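Local structure of 378aa long hypothetical citrate synthase (1VGM) at residues Ile347-Tyr350 against Val351-His355; Lys241-Glu244 against Glu245-Lys249; Ile36-Leu39 against Val40-Ser44; Ile135-Lys139 against Glu140-Pro144. The protein is of unproven function but belongs to the citrate synthase family of largely helical proteins and here forms a two-chain assembly. All coordinates share one frame; numbering follows the deposited sequence.

Contact 1: Ile347-Tyr350 against Val351-His355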
loop_
_atom_site.group_PDB
_atom_site.type_symbol
_atom_site.label_atom_id
_atom_site.label_comp_id
_atom_site.label_asym_id
_atom_site.label_seq_id
_atom_site.Cartn_x
_atom_site.Cartn_y
_atom_site.Cartn_z
ATOM N N ILE A 347 5.605 3.192 12.030
ATOM C CA ILE A 347 6.395 2.175 11.347
ATOM C C ILE A 347 7.826 2.119 11.887
ATOM O O ILE A 347 8.467 1.068 11.848
ATOM C CB ILE A 347 6.434 2.391 9.796
ATOM C CG1 ILE A 347 6.943 3.793 9.457
ATOM C CG2 ILE A 347 5.044 2.172 9.208
ATOM C CD1 ILE A 347 7.042 4.068 7.959
ATOM N N ILE A 348 8.320 3.241 12.401
ATOM C CA ILE A 348 9.632 3.262 13.036
ATOM C C ILE A 348 9.580 2.483 14.349
ATOM O O ILE A 348 10.475 1.688 14.641
ATOM C CB ILE A 348 10.106 4.718 13.313
ATOM C CG1 ILE A 348 10.421 5.417 11.992
ATOM C CG2 ILE A 348 11.362 4.714 14.175
ATOM C CD1 ILE A 348 10.861 6.856 12.148
ATOM N N GLU A 349 8.529 2.704 15.135
ATOM C CA GLU A 349 8.291 1.888 16.325
ATOM C C GLU A 349 8.264 0.419 15.949
ATOM O O GLU A 349 8.948 -0.403 16.563
ATOM C CB GLU A 349 6.957 2.258 16.979
ATOM C CG GLU A 349 7.066 3.286 18.084
ATOM C CD GLU A 349 5.749 3.517 18.801
ATOM O OE1 GLU A 349 5.787 4.017 19.946
ATOM O OE2 GLU A 349 4.680 3.209 18.226
ATOM N N TYR A 350 7.465 0.090 14.938
ATOM C CA TYR A 350 7.306 -1.299 14.527
ATOM C C TYR A 350 8.640 -1.910 14.111
ATOM O O TYR A 350 9.018 -2.978 14.595
ATOM C CB TYR A 350 6.320 -1.422 13.365
ATOM C CG TYR A 350 5.867 -2.851 13.141
ATOM C CD1 TYR A 350 4.939 -3.445 13.996
ATOM C CD2 TYR A 350 6.375 -3.615 12.091
ATOM C CE1 TYR A 350 4.521 -4.767 13.812
ATOM C CE2 TYR A 350 5.965 -4.943 11.897
ATOM C CZ TYR A 350 5.036 -5.509 12.766
ATOM O OH TYR A 350 4.627 -6.815 12.607
ATOM N N VAL A 351 9.346 -1.236 13.207
ATOM C CA VAL A 351 10.560 -1.812 12.647
ATOM C C VAL A 351 11.655 -1.875 13.708
ATOM O O VAL A 351 12.317 -2.898 13.855
ATOM C CB VAL A 351 11.068 -1.009 11.424
ATOM C CG1 VAL A 351 12.416 -1.549 10.968
ATOM C CG2 VAL A 351 10.073 -1.111 10.297
ATOM N N GLU A 352 11.839 -0.799 14.468
ATOM C CA GLU A 352 12.950 -0.770 15.427
ATOM C C GLU A 352 12.709 -1.576 16.698
ATOM O O GLU A 352 13.663 -2.109 17.287
ATOM C CB GLU A 352 13.299 0.663 15.797
ATOM C CG GLU A 352 13.776 1.475 14.610
ATOM C CD GLU A 352 14.293 2.833 15.024
ATOM O OE1 GLU A 352 14.099 3.197 16.199
ATOM O OE2 GLU A 352 14.890 3.529 14.176
ATOM N N GLU A 353 11.453 -1.688 17.113
ATOM C CA GLU A 353 11.169 -2.252 18.432
ATOM C C GLU A 353 10.249 -3.474 18.475
ATOM O O GLU A 353 10.206 -4.177 19.496
ATOM C CB GLU A 353 10.593 -1.172 19.338
ATOM C CG GLU A 353 11.546 -0.023 19.672
ATOM C CD GLU A 353 10.889 1.052 20.542
ATOM O OE1 GLU A 353 10.388 0.708 21.634
ATOM O OE2 GLU A 353 10.872 2.238 20.140
ATOM N N GLN A 354 9.494 -3.727 17.407
ATOM C CA GLN A 354 8.486 -4.780 17.449
ATOM C C GLN A 354 8.411 -5.639 16.191
ATOM O O GLN A 354 7.351 -6.193 15.891
ATOM C CB GLN A 354 7.101 -4.185 17.678
ATOM C CG GLN A 354 6.967 -3.275 18.867
ATOM C CD GLN A 354 5.587 -2.659 18.952
ATOM O OE1 GLN A 354 4.595 -3.357 19.172
ATOM N NE2 GLN A 354 5.514 -1.342 18.773
ATOM N N HIS A 355 9.503 -5.750 15.444
ATOM C CA HIS A 355 9.367 -6.196 14.072
ATOM C C HIS A 355 9.043 -7.670 13.966
ATOM O O HIS A 355 9.643 -8.505 14.639
ATOM C CB HIS A 355 10.618 -5.933 13.247
ATOM C CG HIS A 355 10.498 -6.439 11.844
ATOM N ND1 HIS A 355 10.915 -7.698 11.472
ATOM C CD2 HIS A 355 9.894 -5.905 10.755
ATOM C CE1 HIS A 355 10.570 -7.922 10.216
ATOM N NE2 HIS A 355 9.949 -6.851 9.758
#
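Tyr350 keeps CG trans to its backbone N (chi1 -166°), which swings the phenol along the helix toward its C-terminal end and over the chain that leaves it. There Gln354 O lies above one face of the ring, off its centre, 3.8 Å from Tyr350 CE1. His355 CA rides above the ring as well, and the phenol OH is bonded to Arg356 O. On another side of the helix, Ile348 and Glu352 run in the same direction. Ile348 puts its CG2 branch opposite the backbone N, and this methyl meets Glu352 CD at 3.6 Å, the extended glutamate lying alongside it before OE2 reaches Asn117. In the backbone of helix 331-353, Val351 N bonds to Ile347 O (2.8 Å, 162° at the hydrogen) and Glu352 N to Ile348 O, both regular; Glu353 N to Glu349 O and Gln354 N to Tyr350 O (2.9 Å) are more bent. In the last the donor stands 41° out of the carbonyl plane, as Gln354 leaves helical angles. Glu349 turns from the helix to Lys15, Thr17 and Gly18, while Gln354 OE1 accepts from Thr16 N. The acidic groups of Glu349 and Glu353 stay apart, OE1 of the former 5.4 Å from OE2 of the latter. The salt bridge to Lys15 and the hydrogen bonds around Glu349 would probably favour its ionised form, tying the helix end to the strand 13-17.

Contact 2: Lys241-Glu244 against Glu245-Lys249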
loop_
_atom_site.group_PDB
_atom_site.type_symbol
_atom_site.label_atom_id
_atom_site.label_comp_id
_atom_site.label_asym_id
_atom_site.label_seq_id
_atom_site.Cartn_x
_atom_site.Cartn_y
_atom_site.Cartn_z
ATOM N N LYS A 241 -34.789 23.110 8.223
ATOM C CA LYS A 241 -35.473 22.377 7.167
ATOM C C LYS A 241 -34.641 21.179 6.690
ATOM O O LYS A 241 -35.159 20.066 6.564
ATOM C CB LYS A 241 -35.763 23.322 6.002
ATOM C CG LYS A 241 -36.348 22.660 4.765
ATOM C CD LYS A 241 -36.525 23.674 3.640
ATOM C CE LYS A 241 -37.441 23.147 2.544
ATOM N NZ LYS A 241 -37.970 24.257 1.690
ATOM N N TRP A 242 -33.357 21.418 6.426
ATOM C CA TRP A 242 -32.454 20.396 5.891
ATOM C C TRP A 242 -32.294 19.235 6.871
ATOM O O TRP A 242 -32.378 18.067 6.496
ATOM C CB TRP A 242 -31.081 21.015 5.601
ATOM C CG TRP A 242 -30.087 20.067 5.009
ATOM C CD1 TRP A 242 -29.838 19.865 3.681
ATOM C CD2 TRP A 242 -29.178 19.215 5.724
ATOM N NE1 TRP A 242 -28.829 18.940 3.526
ATOM C CE2 TRP A 242 -28.408 18.525 4.763
ATOM C CE3 TRP A 242 -28.929 18.981 7.082
ATOM C CZ2 TRP A 242 -27.402 17.616 5.115
ATOM C CZ3 TRP A 242 -27.925 18.074 7.434
ATOM C CH2 TRP A 242 -27.177 17.405 6.451
ATOM N N PHE A 243 -32.061 19.571 8.133
ATOM C CA PHE A 243 -31.866 18.569 9.173
ATOM C C PHE A 243 -33.072 17.643 9.295
ATOM O O PHE A 243 -32.917 16.422 9.378
ATOM C CB PHE A 243 -31.609 19.266 10.515
ATOM C CG PHE A 243 -31.153 18.342 11.599
ATOM C CD1 PHE A 243 -32.076 17.673 12.396
ATOM C CD2 PHE A 243 -29.797 18.148 11.840
ATOM C CE1 PHE A 243 -31.650 16.815 13.412
ATOM C CE2 PHE A 243 -29.360 17.290 12.854
ATOM C CZ PHE A 243 -30.285 16.630 13.642
ATOM N N GLU A 244 -34.270 18.219 9.325
ATOM C CA GLU A 244 -35.481 17.417 9.490
ATOM C C GLU A 244 -35.668 16.514 8.267
ATOM O O GLU A 244 -36.026 15.344 8.393
ATOM C CB GLU A 244 -36.708 18.324 9.669
ATOM C CG GLU A 244 -38.048 17.573 9.707
ATOM C CD GLU A 244 -38.238 16.740 10.971
ATOM O OE1 GLU A 244 -39.098 15.826 10.970
ATOM O OE2 GLU A 244 -37.534 17.001 11.965
ATOM N N GLU A 245 -35.406 17.063 7.087
ATOM C CA GLU A 245 -35.630 16.339 5.842
ATOM C C GLU A 245 -34.621 15.209 5.651
ATOM O O GLU A 245 -34.997 14.056 5.440
ATOM C CB GLU A 245 -35.560 17.306 4.658
ATOM C CG GLU A 245 -35.782 16.654 3.304
ATOM C CD GLU A 245 -35.574 17.622 2.154
ATOM O OE1 GLU A 245 -35.085 17.187 1.090
ATOM O OE2 GLU A 245 -35.897 18.815 2.304
ATOM N N LYS A 246 -33.336 15.537 5.719
ATOM C CA LYS A 246 -32.302 14.566 5.385
ATOM C C LYS A 246 -32.020 13.613 6.536
ATOM O O LYS A 246 -31.838 12.413 6.323
ATOM C CB LYS A 246 -31.015 15.286 4.986
ATOM C CG LYS A 246 -31.124 16.047 3.677
ATOM C CD LYS A 246 -31.383 15.102 2.510
ATOM C CE LYS A 246 -30.867 15.671 1.188
ATOM N NZ LYS A 246 -31.799 16.665 0.583
ATOM N N ILE A 247 -31.988 14.144 7.754
ATOM C CA ILE A 247 -31.513 13.374 8.896
ATOM C C ILE A 247 -32.634 12.706 9.692
ATOM O O ILE A 247 -32.559 11.511 9.978
ATOM C CB ILE A 247 -30.666 14.256 9.834
ATOM C CG1 ILE A 247 -29.434 14.750 9.078
ATOM C CG2 ILE A 247 -30.234 13.465 11.062
ATOM C CD1 ILE A 247 -28.678 15.825 9.798
ATOM N N ILE A 248 -33.671 13.464 10.042
ATOM C CA ILE A 248 -34.788 12.905 10.804
ATOM C C ILE A 248 -35.722 12.054 9.940
ATOM O O ILE A 248 -35.975 10.894 10.253
ATOM C CB ILE A 248 -35.625 14.007 11.484
ATOM C CG1 ILE A 248 -34.735 14.847 12.409
ATOM C CG2 ILE A 248 -36.764 13.374 12.286
ATOM C CD1 ILE A 248 -34.164 14.088 13.599
ATOM N N LYS A 249 -36.234 12.627 8.856
ATOM C CA LYS A 249 -37.129 11.888 7.974
ATOM C C LYS A 249 -36.385 10.935 7.044
ATOM O O LYS A 249 -36.789 9.786 6.881
ATOM C CB LYS A 249 -37.975 12.854 7.144
ATOM C CG LYS A 249 -39.010 13.610 7.957
ATOM C CD LYS A 249 -39.925 14.421 7.055
ATOM C CE LYS A 249 -40.815 13.514 6.223
ATOM N NZ LYS A 249 -41.551 14.276 5.174
#
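The backbone of 241-249 is helical but widens to a pi-type turn at its C-terminal end, where Phe243 O accepts from both Ile247 N (2.9 Å) and Ile248 N (3.1 Å), and Lys249 N reaches back five residues to Glu244 O. Ile247 is the central apolar side chain. Its CB stands over the middle of the Phe243 ring, 4.3 Å from the centroid and only 1° from the normal, a CH-pi contact. Its CD1 bridges the two aromatic side chains, 3.3 Å from Trp242 CZ3 and 3.3 Å from Phe243 CD2, both very short carbon-carbon approaches as modelled. Lys246 crosses the indole at about a right angle and sets CG above the five-membered ring, 3.9 Å from its centroid, in a second CH-pi contact. The lysine chain then bends at chi2 (-64°), and NZ reaches Glu245 OE1 at 3.4 Å, a salt bridge whose hydrogen bond is weak. On the outer side, Glu244 folds back through a bent chi2, bringing OE2 to 3.6 Å from Ile248 CG1. Trp242 NE1 is bonded to Glu232, and Phe243 and Ile247 press on helix 284-304. The chemistry is thus divided: aromatic and branched aliphatic groups bind the helix to its neighbours, while the lysine aliphatic stem shields an indole face and its ammonium turns to a carboxylate.

Contact 3: Ile36-Leu39 against Val40-Ser44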
loop_
_atom_site.group_PDB
_atom_site.type_symbol
_atom_site.label_atom_id
_atom_site.label_comp_id
_atom_site.label_asym_id
_atom_site.label_seq_id
_atom_site.Cartn_x
_atom_site.Cartn_y
_atom_site.Cartn_z
ATOM N N ILE A 36 -3.622 17.289 23.912
ATOM C CA ILE A 36 -3.592 17.878 22.578
ATOM C C ILE A 36 -3.834 19.391 22.629
ATOM O O ILE A 36 -3.335 20.135 21.783
ATOM C CB ILE A 36 -4.644 17.212 21.634
ATOM C CG1 ILE A 36 -4.605 17.880 20.259
ATOM C CG2 ILE A 36 -6.031 17.326 22.219
ATOM C CD1 ILE A 36 -3.783 17.130 19.261
ATOM N N ASN A 37 -4.586 19.837 23.630
ATOM C CA ASN A 37 -4.866 21.260 23.811
ATOM C C ASN A 37 -3.593 22.053 24.125
ATOM O O ASN A 37 -3.404 23.158 23.616
ATOM C CB ASN A 37 -5.889 21.462 24.939
ATOM C CG ASN A 37 -7.302 21.046 24.538
ATOM O OD1 ASN A 37 -8.040 21.824 23.941
ATOM N ND2 ASN A 37 -7.678 19.818 24.872
ATOM N N ASP A 38 -2.723 21.495 24.962
ATOM C CA ASP A 38 -1.475 22.176 25.312
ATOM C C ASP A 38 -0.552 22.251 24.105
ATOM O O ASP A 38 0.082 23.285 23.847
ATOM C CB ASP A 38 -0.764 21.441 26.452
ATOM C CG ASP A 38 -1.500 21.569 27.766
ATOM O OD1 ASP A 38 -2.175 22.599 27.963
ATOM O OD2 ASP A 38 -1.408 20.646 28.600
ATOM N N LEU A 39 -0.475 21.146 23.368
ATOM C CA LEU A 39 0.385 21.087 22.190
ATOM C C LEU A 39 -0.020 22.112 21.137
ATOM O O LEU A 39 0.824 22.845 20.627
ATOM C CB LEU A 39 0.368 19.674 21.598
ATOM C CG LEU A 39 0.924 18.636 22.582
ATOM C CD1 LEU A 39 0.822 17.246 21.996
ATOM C CD2 LEU A 39 2.373 18.975 22.920
ATOM N N VAL A 40 -1.311 22.172 20.821
ATOM C CA VAL A 40 -1.820 23.167 19.884
ATOM C C VAL A 40 -1.597 24.584 20.425
ATOM O O VAL A 40 -1.058 25.444 19.725
ATOM C CB VAL A 40 -3.345 22.956 19.595
ATOM C CG1 VAL A 40 -3.926 24.183 18.897
ATOM C CG2 VAL A 40 -3.554 21.709 18.709
ATOM N N ASN A 41 -2.014 24.823 21.667
ATOM C CA ASN A 41 -1.973 26.170 22.226
ATOM C C ASN A 41 -0.554 26.693 22.444
ATOM O O ASN A 41 -0.305 27.880 22.274
ATOM C CB ASN A 41 -2.733 26.217 23.553
ATOM C CG ASN A 41 -4.230 26.139 23.364
ATOM O OD1 ASN A 41 -4.940 25.554 24.183
ATOM N ND2 ASN A 41 -4.723 26.735 22.280
ATOM N N TYR A 42 0.369 25.822 22.838
ATOM C CA TYR A 42 1.632 26.298 23.393
ATOM C C TYR A 42 2.860 25.764 22.668
ATOM O O TYR A 42 3.985 26.163 22.959
ATOM C CB TYR A 42 1.713 25.957 24.882
ATOM C CG TYR A 42 0.537 26.483 25.671
ATOM C CD1 TYR A 42 -0.271 25.621 26.412
ATOM C CD2 TYR A 42 0.199 27.840 25.637
ATOM C CE1 TYR A 42 -1.394 26.093 27.093
ATOM C CE2 TYR A 42 -0.923 28.322 26.315
ATOM C CZ TYR A 42 -1.715 27.444 27.035
ATOM O OH TYR A 42 -2.849 27.909 27.659
ATOM N N ALA A 43 2.647 24.872 21.708
ATOM C CA ALA A 43 3.764 24.277 20.979
ATOM C C ALA A 43 3.609 24.507 19.473
ATOM O O ALA A 43 3.151 25.569 19.047
ATOM C CB ALA A 43 3.851 22.775 21.295
ATOM N N SER A 44 3.990 23.520 18.672
ATOM C CA SER A 44 4.030 23.688 17.228
ATOM C C SER A 44 4.265 22.335 16.564
ATOM O O SER A 44 4.655 21.376 17.223
ATOM C CB SER A 44 5.154 24.652 16.843
ATOM O OG SER A 44 6.418 24.054 17.073
HETATM O O HOH W 1 -8.075 24.393 23.685
HETATM O O HOH W 2 -4.098 24.323 26.563
#
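Asn41 and Asn37 meet one turn apart, and the side chain of Asn41 can be traced outward along the helix. Its CB lies 3.1 Å from Asn37 O and also covers the centre of one face of the Tyr42 ring. With CG on the side of its own backbone N (chi1 -73°), the amide swings back over the preceding turn, so CG too is close to Asn37 O. At the tip, OD1 comes within 2.9 Å of Asn37 O; both are acceptors, an unfavourable pairing as modelled that leaves the assignment of OD1 and ND2 in this amide doubtful. Two waters lie at the same oxygen: water 2 donates to Asn41 OD1 (2.8 Å) and to Asp38 OD1 (2.9 Å), and water 1 donates to Asn37 OD1, with a weak second bond to Asn41 OD1. Asn37 O still accepts the regular helical bond from Asn41 N. Beyond the water, the Asp38 carboxylate approaches Tyr42 in the plane of the ring, at its edge, with OD1 3.7 Å from CE1 and the two planes 32° apart. The helix finishes with Ala43 N on Leu39 O (2.9 Å), a bent bond of 134° at the hydrogen, and Ser44 then caps the next helix. Apolar side chains hold the other surfaces: Ile36 and Val40 pack on helix 168-180, Val40 also on helix 267-280, Leu39 on Tyr31 of strand 28-31, and Leu39 and Ala43 against Phe372 of the second subunit, placing the short helix between the small sheet, two helices and the subunit interface.

Contact 4: Ile135-Lys139 against Glu140-Pro144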
loop_
_atom_site.group_PDB
_atom_site.type_symbol
_atom_site.label_atom_id
_atom_site.label_comp_id
_atom_site.label_asym_id
_atom_site.label_seq_id
_atom_site.Cartn_x
_atom_site.Cartn_y
_atom_site.Cartn_z
ATOM N N ILE A 135 0.469 19.369 -5.908
ATOM C CA ILE A 135 -0.762 18.718 -6.328
ATOM C C ILE A 135 -1.871 19.746 -6.491
ATOM O O ILE A 135 -2.548 19.764 -7.516
ATOM C CB ILE A 135 -1.224 17.642 -5.312
ATOM C CG1 ILE A 135 -0.265 16.451 -5.360
ATOM C CG2 ILE A 135 -2.656 17.200 -5.641
ATOM C CD1 ILE A 135 -0.652 15.313 -4.449
ATOM N N TYR A 136 -2.059 20.600 -5.487
ATOM C CA TYR A 136 -2.978 21.727 -5.637
ATOM C C TYR A 136 -2.666 22.516 -6.906
ATOM O O TYR A 136 -3.560 22.826 -7.695
ATOM C CB TYR A 136 -2.904 22.662 -4.424
ATOM C CG TYR A 136 -3.562 24.006 -4.649
ATOM C CD1 TYR A 136 -4.947 24.116 -4.789
ATOM C CD2 TYR A 136 -2.793 25.168 -4.748
ATOM C CE1 TYR A 136 -5.552 25.352 -5.028
ATOM C CE2 TYR A 136 -3.382 26.407 -4.982
ATOM C CZ TYR A 136 -4.760 26.490 -5.123
ATOM O OH TYR A 136 -5.323 27.715 -5.373
ATOM N N ARG A 137 -1.395 22.840 -7.104
ATOM C CA ARG A 137 -1.020 23.701 -8.211
ATOM C C ARG A 137 -1.303 23.037 -9.557
ATOM O O ARG A 137 -1.860 23.667 -10.457
ATOM C CB ARG A 137 0.454 24.080 -8.101
ATOM C CG ARG A 137 0.692 25.208 -7.113
ATOM C CD ARG A 137 2.164 25.478 -6.899
ATOM N NE ARG A 137 2.351 26.750 -6.216
ATOM C CZ ARG A 137 2.213 27.943 -6.784
ATOM N NH1 ARG A 137 2.085 28.055 -8.098
ATOM N NH2 ARG A 137 2.204 29.029 -6.029
ATOM N N ALA A 138 -0.931 21.765 -9.686
ATOM C CA ALA A 138 -1.211 20.999 -10.896
ATOM C C ALA A 138 -2.702 20.956 -11.231
ATOM O O ALA A 138 -3.090 21.111 -12.387
ATOM C CB ALA A 138 -0.670 19.581 -10.749
ATOM N N LYS A 139 -3.543 20.740 -10.227
ATOM C CA LYS A 139 -4.972 20.582 -10.486
ATOM C C LYS A 139 -5.607 21.901 -10.889
ATOM O O LYS A 139 -6.655 21.913 -11.536
ATOM C CB LYS A 139 -5.692 20.024 -9.256
ATOM C CG LYS A 139 -5.447 18.537 -9.024
ATOM C CD LYS A 139 -6.274 18.002 -7.861
ATOM C CE LYS A 139 -7.758 17.986 -8.202
ATOM N NZ LYS A 139 -8.079 17.093 -9.362
ATOM N N GLU A 140 -4.969 23.007 -10.516
ATOM C CA GLU A 140 -5.464 24.332 -10.888
ATOM C C GLU A 140 -4.736 24.867 -12.116
ATOM O O GLU A 140 -4.938 26.018 -12.521
ATOM C CB GLU A 140 -5.299 25.315 -9.720
ATOM C CG GLU A 140 -6.165 24.997 -8.507
ATOM C CD GLU A 140 -7.652 24.964 -8.819
ATOM O OE1 GLU A 140 -8.402 24.287 -8.083
ATOM O OE2 GLU A 140 -8.075 25.617 -9.794
ATOM N N GLY A 141 -3.889 24.028 -12.705
ATOM C CA GLY A 141 -3.113 24.450 -13.857
ATOM C C GLY A 141 -2.174 25.599 -13.549
ATOM O O GLY A 141 -1.852 26.400 -14.422
ATOM N N LEU A 142 -1.728 25.681 -12.304
ATOM C CA LEU A 142 -0.732 26.663 -11.919
ATOM C C LEU A 142 0.673 26.100 -12.147
ATOM O O LEU A 142 0.836 24.918 -12.444
ATOM C CB LEU A 142 -0.932 27.032 -10.448
ATOM C CG LEU A 142 -1.906 28.164 -10.089
ATOM C CD1 LEU A 142 -2.980 28.314 -11.146
ATOM C CD2 LEU A 142 -2.528 27.875 -8.734
ATOM N N LYS A 143 1.691 26.938 -12.011
ATOM C CA LYS A 143 3.055 26.457 -12.180
ATOM C C LYS A 143 3.587 25.797 -10.904
ATOM O O LYS A 143 3.161 26.124 -9.793
ATOM C CB LYS A 143 3.971 27.607 -12.610
ATOM C CG LYS A 143 4.907 28.105 -11.537
ATOM C CD LYS A 143 4.344 29.322 -10.860
ATOM C CE LYS A 143 5.324 30.480 -10.903
ATOM N NZ LYS A 143 4.718 31.671 -10.242
ATOM N N PRO A 144 4.525 24.852 -11.053
ATOM C CA PRO A 144 5.132 24.239 -9.871
ATOM C C PRO A 144 5.853 25.272 -9.012
ATOM O O PRO A 144 6.398 26.256 -9.527
ATOM C CB PRO A 144 6.088 23.198 -10.456
ATOM C CG PRO A 144 6.374 23.681 -11.827
ATOM C CD PRO A 144 5.111 24.333 -12.302
#
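The side chains of Arg137 and Lys143 run alongside each other in one direction, across a Schellman motif that closes helix 117-139. Its two defining bonds run from Leu142 N to Arg137 O (2.7 Å) and from Gly141 N to Ala138 O (3.0 Å), with Gly141 at positive phi (62°) as the C-prime residue. Leu142 crosses Arg137 at about a right angle, CB near the guanidinium, and its CD2 touches Tyr136 CE2 at 4.1 Å. On the same side of the ring, by CE1, Glu140 crosses at a slant, with ring and carboxylate planes 45° apart. Here the methylene does the touching, CG reaching Tyr136 CE1 at 3.6 Å, while OE1 goes on to Tyr329 OH. Tyr136 also meets Phe162 edge-to-face. The extended stem of Arg137, from CG to NE, carries the guanidinium alongside the outgoing chain, with NE bonded to Ala160 O. Its neighbours Lys143 and Lys145 are also basic, a concentration of positive charge that bonds to carbonyl oxygens would probably ease. Beside Lys143, NH1 makes the bond that ties the arginine to the loop: it donates a hydrogen bond to Lys143 O at 2.8 Å, lying in the plane of that carbonyl, while the oxygen sits 23° out of the guanidinium plane.

In the fold
The four contacts are local and follow in series along the chain: contact 3 (helix 36-42), contact 4 (end of helix 117-139), contact 2 (helix 239-249) and contact 1 (end of helix 331-353). None touches another. Contacts 1 and 2 are farthest apart, their centres 47 Å from each other on opposite sides of the chain's centre; contacts 1 and 3 are closest, 27 Å between centres and about 14 Å between nearest atoms. All belong to the citrate synthase region but lie on different helices, each reaching a C-terminal end, which in contact 2 widens into a pi-type turn. Contact 3 packs on the second subunit through several residues, contact 1 through His355 just past its helix.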